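Local atomic coordinates of putative lipoprotein LppA (Mycobacterium tuberculosis, PDB entry 2V7S), a protein that is of unknown function but, as a putative lipoprotein confined to pathogenic mycobacteria, is probably held at the cell membrane by a lipid modification. Residues D89-P92 and N93-Q96. Sequence-based numbering, arbitrary orientation.
Sequences DDDP and NIQQ
D91 caps the first turn of helix 92-100 by turning its carboxylate back onto the backbone N-H groups of N93 and I94, a classic aspartate N-cap on the protein surface. One oxygen does both jobs. OD1 takes a good bond from I94 N at 3.0 Å, using its anti lone pair, and a weaker, more bent one from N93 N (N-H...O angle 126°). With chi1 at 178°, CG stands anti to the D91 nitrogen and beside the carbonyl carbon, which brings OD1 over the opening turn. The negative charge there probably also suits the positive end of the helix dipole.

Backbone bonds then start the helix proper: Q95 N reaches D91 O at 2.9 Å, and Q96 N reaches P92 O. P92, which has no N-H to offer, fills the first helical position behind the cap.

Just upstream, where the chain leaves strand 86-88, D89 makes an Asx turn. Its OD1 accepts from D91 N at 3.0 Å, with the donor 32° out of the carboxylate plane; D89 thereby holds the backbone N-H of the residue whose own side chain caps the helix. The CB of D90 is directed away from the helix start, and its OD2 forms a salt bridge with K87 NZ.

I94 and Q95 add side-chain contacts of their own. The I94 and D89 side chains cross at about a right angle, with D89 OD2 3.6 Å from I94 CG1, and both also touch S119. On another side of the turn, the extended chain of Q95 runs back along the loop backbone: CG sits 3.5 Å from D91 O, and NE2 ends 3.6 Å from D89 O and 3.7 Å from D90 CA.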
loop_
_atom_site.group_PDB
_atom_site.type_symbol
_atom_site.label_atom_id
_atom_site.label_comp_id
_atom_site.label_asym_id
_atom_site.label_seq_id
_atom_site.Cartn_x
_atom_site.Cartn_y
_atom_site.Cartn_z
ATOM N N ASP A 89 2.566 14.427 -34.058
ATOM C CA ASP A 89 2.870 13.189 -34.757
ATOM C C ASP A 89 1.551 12.586 -35.224
ATOM O O ASP A 89 0.638 12.408 -34.441
ATOM C CB ASP A 89 3.573 12.262 -33.774
ATOM C CG ASP A 89 4.198 11.038 -34.422
ATOM O OD1 ASP A 89 3.751 10.548 -35.493
ATOM O OD2 ASP A 89 5.166 10.553 -33.800
ATOM N N ASP A 90 1.475 12.249 -36.499
ATOM C CA ASP A 90 0.242 11.764 -37.081
ATOM C C ASP A 90 0.186 10.227 -37.139
ATOM O O ASP A 90 -0.793 9.663 -37.621
ATOM C CB ASP A 90 0.069 12.364 -38.488
ATOM C CG ASP A 90 1.269 12.139 -39.356
ATOM O OD1 ASP A 90 1.108 11.603 -40.481
ATOM O OD2 ASP A 90 2.393 12.475 -38.906
ATOM N N ASP A 91 1.214 9.548 -36.638
ATOM C CA ASP A 91 1.192 8.077 -36.715
ATOM C C ASP A 91 0.043 7.548 -35.854
ATOM O O ASP A 91 -0.072 7.946 -34.693
ATOM C CB ASP A 91 2.512 7.471 -36.305
ATOM C CG ASP A 91 2.479 5.965 -36.344
ATOM O OD1 ASP A 91 2.061 5.347 -35.358
ATOM O OD2 ASP A 91 2.861 5.389 -37.369
ATOM N N PRO A 92 -0.808 6.672 -36.424
ATOM C CA PRO A 92 -2.025 6.275 -35.689
ATOM C C PRO A 92 -1.723 5.492 -34.407
ATOM O O PRO A 92 -2.448 5.631 -33.412
ATOM C CB PRO A 92 -2.802 5.436 -36.712
ATOM C CG PRO A 92 -1.729 4.893 -37.641
ATOM C CD PRO A 92 -0.719 5.998 -37.745
ATOM N N ASN A 93 -0.618 4.745 -34.382
ATOM C CA ASN A 93 -0.266 4.039 -33.148
ATOM C C ASN A 93 0.443 4.876 -32.118
ATOM O O ASN A 93 0.263 4.660 -30.920
ATOM C CB ASN A 93 0.454 2.711 -33.422
ATOM C CG ASN A 93 -0.487 1.688 -33.964
ATOM O OD1 ASN A 93 -1.614 1.571 -33.482
ATOM N ND2 ASN A 93 -0.064 0.958 -34.980
ATOM N N ILE A 94 1.214 5.865 -32.554
ATOM C CA ILE A 94 1.664 6.886 -31.600
ATOM C C ILE A 94 0.453 7.607 -30.963
ATOM O O ILE A 94 0.427 7.861 -29.742
ATOM C CB ILE A 94 2.559 7.943 -32.266
ATOM C CG1 ILE A 94 3.844 7.316 -32.781
ATOM C CG2 ILE A 94 2.871 9.070 -31.273
ATOM C CD1 ILE A 94 4.965 7.097 -31.760
ATOM N N GLN A 95 -0.531 7.952 -31.801
ATOM C CA GLN A 95 -1.708 8.689 -31.318
ATOM C C GLN A 95 -2.421 7.842 -30.267
ATOM O O GLN A 95 -2.782 8.360 -29.232
ATOM C CB GLN A 95 -2.664 9.083 -32.450
ATOM C CG GLN A 95 -2.184 10.281 -33.277
ATOM C CD GLN A 95 -3.023 10.524 -34.526
ATOM O OE1 GLN A 95 -3.787 9.655 -34.993
ATOM N NE2 GLN A 95 -2.866 11.711 -35.093
ATOM N N GLN A 96 -2.620 6.551 -30.551
ATOM C CA GLN A 96 -3.311 5.679 -29.609
ATOM C C GLN A 96 -2.522 5.535 -28.308
ATOM O O GLN A 96 -3.084 5.600 -27.243
ATOM C CB GLN A 96 -3.558 4.299 -30.217
ATOM C CG GLN A 96 -4.381 3.395 -29.303
ATOM C CD GLN A 96 -5.762 3.969 -29.054
ATOM O OE1 GLN A 96 -6.008 4.631 -28.032
ATOM N NE2 GLN A 96 -6.667 3.750 -30.007
#